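Local coordinates for pectate lyase (Bacillus, PDB 3VMV), which probably cleaves pectate (polygalacturonate) by elimination, as a secreted polysaccharide lyase of family 1 built on a parallel beta-helix, at residues 124-130 / 157-163; 190-196 / 212-217; 205-211 / 226-232. All blocks are in the same frame, centred on the assembly; numbering follows the deposited sequence.

Interaction 1: residues 124-130 / 157-163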
loop_
_atom_site.group_PDB
_atom_site.type_symbol
_atom_site.label_atom_id
_atom_site.label_comp_id
_atom_site.label_asym_id
_atom_site.label_seq_id
_atom_site.Cartn_x
_atom_site.Cartn_y
_atom_site.Cartn_z
ATOM N N GLU A 124 -5.387 -4.000 -4.362
ATOM C CA GLU A 124 -4.650 -5.246 -4.438
ATOM C C GLU A 124 -3.678 -5.177 -5.589
ATOM O O GLU A 124 -4.101 -4.919 -6.721
ATOM C CB GLU A 124 -5.601 -6.439 -4.625
ATOM C CG GLU A 124 -4.778 -7.726 -4.991
ATOM C CD GLU A 124 -5.454 -9.086 -4.757
ATOM O OE1 GLU A 124 -5.530 -9.567 -3.593
ATOM O OE2 GLU A 124 -5.856 -9.724 -5.758
ATOM N N VAL A 125 -2.386 -5.406 -5.332
ATOM C CA VAL A 125 -1.386 -5.332 -6.386
ATOM C C VAL A 125 -0.809 -6.743 -6.551
ATOM O O VAL A 125 -0.196 -7.257 -5.630
ATOM C CB VAL A 125 -0.273 -4.338 -6.013
ATOM C CG1 VAL A 125 0.740 -4.245 -7.113
ATOM C CG2 VAL A 125 -0.839 -2.937 -5.660
ATOM N N THR A 126 -1.020 -7.386 -7.704
ATOM C CA THR A 126 -0.806 -8.817 -7.787
ATOM C C THR A 126 -0.424 -9.259 -9.179
ATOM O O THR A 126 -0.222 -8.430 -10.081
ATOM C CB THR A 126 -2.064 -9.560 -7.255
ATOM O OG1 THR A 126 -1.762 -10.946 -7.075
ATOM C CG2 THR A 126 -3.290 -9.376 -8.175
ATOM N N ASP A 127 -0.256 -10.570 -9.346
ATOM C CA ASP A 127 0.036 -11.173 -10.643
ATOM C C ASP A 127 1.149 -10.460 -11.398
ATOM O O ASP A 127 0.964 -10.078 -12.554
ATOM C CB ASP A 127 -1.232 -11.238 -11.531
ATOM C CG ASP A 127 -2.404 -11.968 -10.841
ATOM O OD1 ASP A 127 -2.155 -12.952 -10.111
ATOM O OD2 ASP A 127 -3.558 -11.549 -11.014
ATOM N N ASP A 128 2.289 -10.306 -10.742
ATOM C CA ASP A 128 3.508 -9.847 -11.387
ATOM C C ASP A 128 3.494 -8.397 -11.837
ATOM O O ASP A 128 4.300 -8.014 -12.684
ATOM C CB ASP A 128 3.873 -10.779 -12.550
ATOM C CG ASP A 128 4.103 -12.211 -12.087
ATOM O OD1 ASP A 128 5.261 -12.534 -11.760
ATOM O OD2 ASP A 128 3.139 -13.005 -12.062
ATOM N N SER A 129 2.634 -7.584 -11.209
ATOM C CA SER A 129 2.609 -6.152 -11.502
ATOM C C SER A 129 3.955 -5.532 -11.108
ATOM O O SER A 129 4.605 -5.966 -10.158
ATOM C CB SER A 129 1.513 -5.477 -10.697
ATOM O OG SER A 129 0.233 -5.819 -11.196
ATOM N N LYS A 130 4.362 -4.495 -11.834
ATOM C CA LYS A 130 5.597 -3.799 -11.517
ATOM C C LYS A 130 5.473 -2.309 -11.780
ATOM O O LYS A 130 4.708 -1.880 -12.673
ATOM C CB LYS A 130 6.746 -4.364 -12.353
ATOM C CG LYS A 130 7.068 -5.809 -11.918
ATOM C CD LYS A 130 8.337 -6.326 -12.560
ATOM C CE LYS A 130 8.522 -7.790 -12.198
ATOM N NZ LYS A 130 7.260 -8.372 -11.644
ATOM N N ASP A 157 -2.661 -4.382 -0.347
ATOM C CA ASP A 157 -2.008 -5.686 -0.282
ATOM C C ASP A 157 -1.232 -5.936 -1.547
ATOM O O ASP A 157 -1.702 -5.624 -2.643
ATOM C CB ASP A 157 -3.008 -6.843 -0.116
ATOM C CG ASP A 157 -3.689 -6.875 1.247
ATOM O OD1 ASP A 157 -3.242 -6.216 2.197
ATOM O OD2 ASP A 157 -4.731 -7.598 1.372
ATOM N N MET A 158 -0.047 -6.527 -1.398
ATOM C CA MET A 158 0.807 -6.874 -2.538
ATOM C C MET A 158 1.106 -8.349 -2.493
ATOM O O MET A 158 1.451 -8.888 -1.423
ATOM C CB MET A 158 2.113 -6.052 -2.452
ATOM C CG MET A 158 1.784 -4.535 -2.451
ATOM S SD MET A 158 3.309 -3.693 -2.083
ATOM C CE MET A 158 2.593 -2.074 -1.679
ATOM N N LYS A 159 0.985 -8.996 -3.644
ATOM C CA LYS A 159 1.091 -10.451 -3.726
ATOM C C LYS A 159 1.718 -10.875 -5.039
ATOM O O LYS A 159 1.760 -10.099 -6.016
ATOM C CB LYS A 159 -0.325 -11.085 -3.691
ATOM C CG LYS A 159 -1.176 -10.692 -2.484
ATOM C CD LYS A 159 -2.601 -11.308 -2.570
ATOM C CE LYS A 159 -3.480 -10.836 -1.400
ATOM N NZ LYS A 159 -4.889 -11.352 -1.548
ATOM N N ARG A 160 2.124 -12.150 -5.081
ATOM C CA ARG A 160 2.400 -12.839 -6.349
ATOM C C ARG A 160 3.382 -12.043 -7.216
ATOM O O ARG A 160 3.104 -11.685 -8.363
ATOM C CB ARG A 160 1.090 -13.160 -7.093
ATOM C CG ARG A 160 0.238 -14.157 -6.272
ATOM C CD ARG A 160 -0.977 -14.607 -7.052
ATOM N NE ARG A 160 -1.595 -15.738 -6.352
ATOM C CZ ARG A 160 -1.289 -17.022 -6.534
ATOM N NH1 ARG A 160 -0.367 -17.390 -7.417
ATOM N NH2 ARG A 160 -1.916 -17.947 -5.817
ATOM N N ASN A 161 4.557 -11.804 -6.643
ATOM C CA ASN A 161 5.686 -11.249 -7.383
ATOM C C ASN A 161 5.552 -9.805 -7.860
ATOM O O ASN A 161 6.310 -9.388 -8.726
ATOM C CB ASN A 161 6.018 -12.158 -8.559
ATOM C CG ASN A 161 6.362 -13.527 -8.095
ATOM O OD1 ASN A 161 7.374 -13.721 -7.420
ATOM N ND2 ASN A 161 5.495 -14.484 -8.397
ATOM N N ALA A 162 4.664 -9.039 -7.231
ATOM C CA ALA A 162 4.593 -7.596 -7.457
ATOM C C ALA A 162 5.938 -7.007 -7.039
ATOM O O ALA A 162 6.506 -7.417 -6.030
ATOM C CB ALA A 162 3.469 -6.984 -6.587
ATOM N N GLU A 163 6.447 -6.026 -7.783
ATOM C CA GLU A 163 7.812 -5.552 -7.540
ATOM C C GLU A 163 7.910 -4.106 -7.959
ATOM O O GLU A 163 7.245 -3.691 -8.926
ATOM C CB GLU A 163 8.817 -6.362 -8.389
ATOM C CG GLU A 163 10.268 -6.221 -7.981
ATOM C CD GLU A 163 11.136 -7.285 -8.673
ATOM O OE1 GLU A 163 10.622 -7.938 -9.598
ATOM O OE2 GLU A 163 12.310 -7.472 -8.308
#
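Glu124-Val125 and Asp157-Met158 run parallel as neighbouring rungs of the right-handed parallel beta-helix of this lyase family. The pairing opens with Val125 N giving its hydrogen to Asp157 O at 2.8 Å. Lys159 N then bonds to Val125 O. After the strands both chains make a type I' turn, Thr126 to Ser129 and Lys159 to Ala162, and the two turns stack. Asp128 N bonds to Arg160 O between them, and Glu163 N to Ser129 O resumes the parallel pairing beyond.

Inside the coil, Val125 CB lies 4.1 Å from Met158 CG. Val125 CG1, anti to the backbone N (chi1 -179°), meets Ala162 CB at 3.9 Å. On the other face of the strands Glu124 and Lys159 cross at about a right angle. Lys159 reaches out fully extended, and its NZ forms a salt bridge with Glu124 OE1 at 2.8 Å.

On the turns, Thr126 and Asp127 lie side by side with Arg160. Thr126 OG1 sits 3.6 Å from Arg160 CB, while Asp127 OD2 bonds to Ser100 of the preceding rung. Beyond the turns Lys130 lies along Glu163, with a long salt bridge of 4.0 Å between Lys130 NZ and Glu163 OE1; Glu163 OE2 pairs with Lys193 of the next rung. The Lys130 chain bends at its end, and NZ donates to Asp128 O from above the carbonyl plane and, more weakly, to Asn161 O at 3.2 Å.

Interaction 2: residues 190-196 / 212-217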
loop_
_atom_site.group_PDB
_atom_site.type_symbol
_atom_site.label_atom_id
_atom_site.label_comp_id
_atom_site.label_asym_id
_atom_site.label_seq_id
_atom_site.Cartn_x
_atom_site.Cartn_y
_atom_site.Cartn_z
ATOM N N ALA A 190 6.644 -14.476 -3.690
ATOM C CA ALA A 190 6.776 -13.241 -2.885
ATOM C C ALA A 190 6.990 -11.995 -3.735
ATOM O O ALA A 190 7.808 -11.984 -4.657
ATOM C CB ALA A 190 7.946 -13.398 -1.936
ATOM N N PRO A 191 6.312 -10.906 -3.382
ATOM C CA PRO A 191 6.717 -9.603 -3.899
ATOM C C PRO A 191 8.137 -9.270 -3.427
ATOM O O PRO A 191 8.709 -9.921 -2.536
ATOM C CB PRO A 191 5.733 -8.638 -3.220
ATOM C CG PRO A 191 4.516 -9.518 -2.839
ATOM C CD PRO A 191 5.214 -10.809 -2.408
ATOM N N ASP A 192 8.666 -8.167 -3.973
ATOM C CA ASP A 192 9.945 -7.632 -3.531
ATOM C C ASP A 192 10.015 -6.164 -3.877
ATOM O O ASP A 192 9.312 -5.703 -4.773
ATOM C CB ASP A 192 11.079 -8.348 -4.248
ATOM C CG ASP A 192 12.424 -8.203 -3.549
ATOM O OD1 ASP A 192 13.478 -8.428 -4.203
ATOM O OD2 ASP A 192 12.493 -7.892 -2.344
ATOM N N LYS A 193 10.894 -5.435 -3.183
ATOM C CA LYS A 193 11.277 -4.071 -3.567
ATOM C C LYS A 193 10.097 -3.070 -3.439
ATOM O O LYS A 193 9.527 -2.532 -4.431
ATOM C CB LYS A 193 11.954 -4.045 -4.940
ATOM C CG LYS A 193 13.212 -4.921 -4.986
ATOM C CD LYS A 193 13.837 -4.752 -6.361
ATOM C CE LYS A 193 14.882 -5.811 -6.624
ATOM N NZ LYS A 193 14.254 -7.157 -6.766
ATOM N N ILE A 194 9.705 -2.869 -2.179
ATOM C CA ILE A 194 8.601 -1.950 -1.820
ATOM C C ILE A 194 9.131 -0.831 -0.911
ATOM O O ILE A 194 9.812 -1.114 0.068
ATOM C CB ILE A 194 7.529 -2.709 -1.006
ATOM C CG1 ILE A 194 7.327 -4.143 -1.527
ATOM C CG2 ILE A 194 6.217 -1.911 -0.870
ATOM C CD1 ILE A 194 6.711 -4.203 -2.954
ATOM N N THR A 195 8.756 0.409 -1.205
ATOM C CA THR A 195 9.062 1.559 -0.352
ATOM C C THR A 195 7.759 2.097 0.213
ATOM O O THR A 195 6.805 2.335 -0.549
ATOM C CB THR A 195 9.670 2.670 -1.237
ATOM O OG1 THR A 195 10.875 2.187 -1.831
ATOM C CG2 THR A 195 9.969 3.949 -0.415
ATOM N N TYR A 196 7.756 2.402 1.506
ATOM C CA TYR A 196 6.677 3.150 2.124
ATOM C C TYR A 196 7.277 4.401 2.744
ATOM O O TYR A 196 8.162 4.298 3.587
ATOM C CB TYR A 196 6.032 2.349 3.252
ATOM C CG TYR A 196 5.407 1.036 2.863
ATOM C CD1 TYR A 196 4.053 0.936 2.612
ATOM C CD2 TYR A 196 6.169 -0.116 2.769
ATOM C CE1 TYR A 196 3.490 -0.305 2.267
ATOM C CE2 TYR A 196 5.593 -1.354 2.419
ATOM C CZ TYR A 196 4.247 -1.411 2.187
ATOM O OH TYR A 196 3.709 -2.647 1.828
ATOM N N ARG A 212 6.311 -10.767 4.172
ATOM C CA ARG A 212 6.962 -12.054 3.943
ATOM C C ARG A 212 8.020 -11.916 2.859
ATOM O O ARG A 212 7.704 -11.426 1.779
ATOM C CB ARG A 212 5.978 -13.151 3.512
ATOM C CG ARG A 212 5.001 -13.579 4.593
ATOM C CD ARG A 212 4.000 -14.540 3.942
ATOM N NE ARG A 212 3.129 -15.245 4.892
ATOM C CZ ARG A 212 1.876 -14.862 5.160
ATOM N NH1 ARG A 212 1.353 -13.768 4.599
ATOM N NH2 ARG A 212 1.155 -15.582 6.011
ATOM N N TYR A 213 9.252 -12.362 3.152
ATOM C CA TYR A 213 10.363 -12.491 2.155
ATOM C C TYR A 213 10.952 -11.212 1.590
ATOM O O TYR A 213 12.174 -11.153 1.323
ATOM C CB TYR A 213 9.985 -13.367 0.910
ATOM C CG TYR A 213 9.436 -14.730 1.253
ATOM C CD1 TYR A 213 10.285 -15.756 1.693
ATOM C CD2 TYR A 213 8.075 -14.972 1.185
ATOM C CE1 TYR A 213 9.777 -17.018 2.051
ATOM C CE2 TYR A 213 7.567 -16.220 1.533
ATOM C CZ TYR A 213 8.427 -17.225 1.961
ATOM O OH TYR A 213 7.931 -18.449 2.322
ATOM N N ALA A 214 10.096 -10.212 1.374
ATOM C CA ALA A 214 10.494 -9.021 0.590
ATOM C C ALA A 214 11.514 -8.106 1.273
ATOM O O ALA A 214 11.575 -8.053 2.500
ATOM C CB ALA A 214 9.278 -8.215 0.271
ATOM N N ASP A 215 12.301 -7.415 0.437
ATOM C CA ASP A 215 13.059 -6.235 0.878
ATOM C C ASP A 215 12.169 -4.993 0.771
ATOM O O ASP A 215 11.545 -4.700 -0.291
ATOM C CB ASP A 215 14.294 -6.059 -0.002
ATOM C CG ASP A 215 15.348 -7.165 0.226
ATOM O OD1 ASP A 215 15.317 -7.802 1.284
ATOM O OD2 ASP A 215 16.172 -7.403 -0.693
ATOM N N VAL A 216 12.127 -4.254 1.886
ATOM C CA VAL A 216 11.224 -3.126 2.065
ATOM C C VAL A 216 11.954 -1.986 2.775
ATOM O O VAL A 216 12.736 -2.236 3.694
ATOM C CB VAL A 216 10.025 -3.573 2.908
ATOM C CG1 VAL A 216 9.115 -2.420 3.215
ATOM C CG2 VAL A 216 9.281 -4.700 2.198
ATOM N N HIS A 217 11.726 -0.749 2.342
ATOM C CA HIS A 217 12.226 0.442 3.038
ATOM C C HIS A 217 11.025 1.222 3.543
ATOM O O HIS A 217 10.148 1.549 2.752
ATOM C CB HIS A 217 13.036 1.249 2.040
ATOM C CG HIS A 217 13.705 2.486 2.576
ATOM N ND1 HIS A 217 14.041 3.520 1.728
ATOM C CD2 HIS A 217 14.128 2.846 3.809
ATOM C CE1 HIS A 217 14.672 4.460 2.421
ATOM N NE2 HIS A 217 14.725 4.088 3.686
HETATM O O HOH W 1 15.727 -7.036 -3.229
HETATM O O HOH W 2 13.586 -10.478 -1.340
#
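Ala190 CB rests against Tyr213, 3.5 Å from both CB and CD2 of that residue, and meets the ring obliquely. Next along, Ala214 CB touches Pro191 O.

Asp192 carries the polar part of the contact. Its CG stands anti to the backbone N (chi1 -161°), which brings OD2 to the backbone of the next rung. Asp215 N meets OD2 at 2.8 Å, nearly along its C-O axis, in a straight bond of 168°. The Asp192 and Asp215 side chains point the same way, their carboxylate planes 56° apart and their OD2 atoms 4.1 Å from each other. This closeness of like charge is probably offset by cations: Lys193 NZ reaches Asp192 OD1 at 3.0 Å from above the carboxylate plane, and Arg238 pairs with Asp215. A water also donates to both Asp192 OD1 and Asp215 OD2. Replacing Asp192 with an alanine would probably leave Asp215 N without its acceptor and strip Lys193 of one of its two carboxylate partners, the other being Glu163.

Beyond this the strands pair in parallel. Ile194 N bonds to Asp215 O, His217 N to Ile194 O, and Tyr196 N to His217 O at 2.8 Å. Inside the coil, Val216 CG1 comes to the edge of the Tyr196 ring in its plane, 3.8 Å from CE2. Val216 CG2 lies 4.2 Å from Ile194 CB. On the outer face, Thr195 and His217 both bond to the hydroxyl of Tyr302. Stacked rungs of this kind, with aliphatic and aromatic side chains inside and polar ones outside, are characteristic of the parallel beta-helix of pectate lyases.

Interaction 3: residues 205-211 / 226-232. With SO4 (sulfate ion), chain C.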
loop_
_atom_site.group_PDB
_atom_site.type_symbol
_atom_site.label_atom_id
_atom_site.label_comp_id
_atom_site.label_asym_id
_atom_site.label_seq_id
_atom_site.Cartn_x
_atom_site.Cartn_y
_atom_site.Cartn_z
ATOM N N ASN A 205 -5.258 -2.206 13.742
ATOM C CA ASN A 205 -4.913 -3.311 14.633
ATOM C C ASN A 205 -3.543 -3.938 14.344
ATOM O O ASN A 205 -2.728 -4.159 15.245
ATOM C CB ASN A 205 -5.993 -4.400 14.604
ATOM C CG ASN A 205 -5.786 -5.434 15.701
ATOM O OD1 ASN A 205 -5.620 -6.641 15.428
ATOM N ND2 ASN A 205 -5.760 -4.979 16.906
ATOM N N SER A 206 -3.319 -4.278 13.087
ATOM C CA SER A 206 -2.112 -5.069 12.727
ATOM C C SER A 206 -1.750 -4.941 11.266
ATOM O O SER A 206 -2.423 -4.254 10.510
ATOM C CB SER A 206 -2.312 -6.560 13.053
ATOM O OG SER A 206 -3.231 -7.142 12.134
ATOM N N ARG A 207 -0.656 -5.599 10.890
ATOM C CA ARG A 207 -0.171 -5.667 9.503
ATOM C C ARG A 207 0.218 -4.306 8.973
ATOM O O ARG A 207 -0.421 -3.773 8.050
ATOM C CB ARG A 207 -1.189 -6.277 8.541
ATOM C CG ARG A 207 -1.684 -7.680 8.884
ATOM C CD ARG A 207 -2.386 -8.188 7.627
ATOM N NE ARG A 207 -2.929 -9.544 7.812
ATOM C CZ ARG A 207 -3.714 -10.138 6.910
ATOM N NH1 ARG A 207 -4.101 -9.489 5.819
ATOM N NH2 ARG A 207 -4.150 -11.382 7.150
ATOM N N VAL A 208 1.260 -3.722 9.558
ATOM C CA VAL A 208 1.690 -2.377 9.132
ATOM C C VAL A 208 3.152 -2.286 8.693
ATOM O O VAL A 208 3.939 -1.491 9.251
ATOM C CB VAL A 208 1.351 -1.294 10.203
ATOM C CG1 VAL A 208 1.241 0.076 9.558
ATOM C CG2 VAL A 208 0.020 -1.624 10.892
ATOM N N PRO A 209 3.546 -3.077 7.672
ATOM C CA PRO A 209 2.835 -4.152 6.965
ATOM C C PRO A 209 3.168 -5.527 7.586
ATOM O O PRO A 209 4.117 -5.661 8.391
ATOM C CB PRO A 209 3.438 -4.094 5.550
ATOM C CG PRO A 209 4.699 -3.164 5.661
ATOM C CD PRO A 209 4.890 -2.884 7.119
ATOM N N LEU A 210 2.423 -6.547 7.160
ATOM C CA LEU A 210 2.829 -7.943 7.289
ATOM C C LEU A 210 3.746 -8.209 6.095
ATOM O O LEU A 210 3.303 -8.087 4.950
ATOM C CB LEU A 210 1.604 -8.874 7.259
ATOM C CG LEU A 210 1.827 -10.350 7.570
ATOM C CD1 LEU A 210 0.458 -11.031 7.666
ATOM C CD2 LEU A 210 2.717 -11.077 6.518
ATOM N N ILE A 211 5.035 -8.465 6.362
ATOM C CA ILE A 211 5.987 -8.629 5.263
ATOM C C ILE A 211 6.524 -10.036 5.271
ATOM O O ILE A 211 7.173 -10.441 6.229
ATOM C CB ILE A 211 7.191 -7.630 5.363
ATOM C CG1 ILE A 211 6.708 -6.193 5.527
ATOM C CG2 ILE A 211 8.092 -7.737 4.104
ATOM C CD1 ILE A 211 7.836 -5.253 5.942
ATOM N N ILE A 226 -1.668 2.072 17.239
ATOM C CA ILE A 226 -1.732 0.758 16.599
ATOM C C ILE A 226 -1.907 -0.252 17.720
ATOM O O ILE A 226 -1.049 -0.382 18.609
ATOM C CB ILE A 226 -0.512 0.528 15.708
ATOM C CG1 ILE A 226 -0.566 1.538 14.528
ATOM C CG2 ILE A 226 -0.515 -0.945 15.148
ATOM C CD1 ILE A 226 0.654 1.549 13.606
ATOM N N ASN A 227 -3.032 -0.976 17.671
ATOM C CA ASN A 227 -3.479 -1.732 18.832
ATOM C C ASN A 227 -2.661 -2.969 19.144
ATOM O O ASN A 227 -2.343 -3.217 20.309
ATOM C CB ASN A 227 -4.971 -2.100 18.627
ATOM C CG ASN A 227 -5.542 -2.791 19.823
ATOM O OD1 ASN A 227 -5.576 -2.224 20.906
ATOM N ND2 ASN A 227 -5.973 -4.027 19.647
ATOM N N ASP A 228 -2.362 -3.765 18.117
ATOM C CA ASP A 228 -1.671 -5.021 18.380
ATOM C C ASP A 228 -0.187 -4.963 17.994
ATOM O O ASP A 228 0.684 -4.979 18.877
ATOM C CB ASP A 228 -2.416 -6.197 17.743
ATOM C CG ASP A 228 -2.176 -7.498 18.502
ATOM O OD1 ASP A 228 -2.458 -7.566 19.718
ATOM O OD2 ASP A 228 -1.707 -8.458 17.878
ATOM N N THR A 229 0.114 -4.935 16.701
ATOM C CA THR A 229 1.503 -4.808 16.234
ATOM C C THR A 229 1.546 -3.990 14.945
ATOM O O THR A 229 0.552 -3.867 14.220
ATOM C CB THR A 229 2.135 -6.172 15.915
ATOM O OG1 THR A 229 1.369 -6.836 14.924
ATOM C CG2 THR A 229 2.164 -7.083 17.190
ATOM N N ALA A 230 2.736 -3.476 14.617
ATOM C CA ALA A 230 2.882 -2.753 13.361
ATOM C C ALA A 230 3.671 -3.529 12.328
ATOM O O ALA A 230 3.112 -4.385 11.637
ATOM C CB ALA A 230 3.531 -1.355 13.623
ATOM N N ILE A 231 4.965 -3.295 12.226
ATOM C CA ILE A 231 5.773 -3.989 11.182
ATOM C C ILE A 231 6.089 -5.433 11.581
ATOM O O ILE A 231 6.684 -5.671 12.637
ATOM C CB ILE A 231 7.088 -3.239 10.997
ATOM C CG1 ILE A 231 6.840 -1.775 10.645
ATOM C CG2 ILE A 231 7.943 -3.921 9.891
ATOM C CD1 ILE A 231 8.091 -0.914 10.770
ATOM N N ASN A 232 5.649 -6.399 10.754
ATOM C CA ASN A 232 5.828 -7.795 11.070
ATOM C C ASN A 232 6.686 -8.382 9.973
ATOM O O ASN A 232 6.213 -8.566 8.874
ATOM C CB ASN A 232 4.468 -8.483 11.118
ATOM C CG ASN A 232 4.568 -9.947 11.557
ATOM O OD1 ASN A 232 5.650 -10.448 11.876
ATOM N ND2 ASN A 232 3.406 -10.637 11.622
HETATM S S SO4 C . -1.374 -14.208 9.717
HETATM O O1 SO4 C . -0.493 -15.245 9.128
HETATM O O2 SO4 C . -2.103 -13.539 8.635
HETATM O O3 SO4 C . -2.300 -14.839 10.657
HETATM O O4 SO4 C . -0.576 -13.186 10.419
HETATM O O HOH W 3 1.626 -6.686 12.229
#
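Two successive coils of the parallel beta-helix stack here, mostly through bends between strands. Asn205 O receives two backbone hydrogens in its carbonyl plane, from Asp228 N at 2.9 Å and Thr229 N at 3.3 Å. Further on, Val208 N reaches Ala230 O from above the carbonyl plane. A water fills in beside this bond: it accepts from Arg207 N, donates to Ala230 O and is hydrogen-bonded to Thr229 OG1, which also meets the hydroxyl of Tyr269.

The peptide before Pro209 is cis. Regular pairing follows it, with Asn232 N bonded to Pro209 O at 173° and Ile211 N to Asn232 O at 2.8 Å. Val208 O is buried without a polar partner, and Ile231 CG1 presses on it at 3.2 Å.

Inside, Val208 CB faces Ala230 CB at 4.1 Å, and Ile231 lies side by side with both Pro209 and Ile211. Its CG1 hangs beside the backbone N (chi1 -56°) and meets Pro209 CD, while its CG2 meets Ile211 CD1. Phe223 and Met218 also pack against Ile231.

Outside, the extended Arg207 makes a weak hydrogen bond from NH2 to sulfate O2 at 3.3 Å. Arg234 binds the same ion, and Leu210 CD1 lies 3.6 Å from its O4. The sulfate probably came from the crystallisation liquor. Aliphatic residues stacked in line within successive coils are a hallmark of the pectate lyase beta-helix.

All three contacts join successive coils of one beta-helix. Interactions 1 and 2 touch directly: the Glu163-Lys193 ion pair carries the outer row of charges from one to the other. Interactions 2 and 3 meet inside, where Val216 packs on Ile211 and Tyr196 on Pro209, and strand 210-212 leads into strand 215-219. Interactions 1 and 3 do not touch. Interaction 3 is the most buried and relies on aliphatic stacking and backbone bonds. Interactions 1 and 2 are partly buried. Interaction 1 adds stacked turns and a salt bridge across the coils; in interaction 2 the charges that face each other across the coils are both acidic, and one takes a backbone hydrogen.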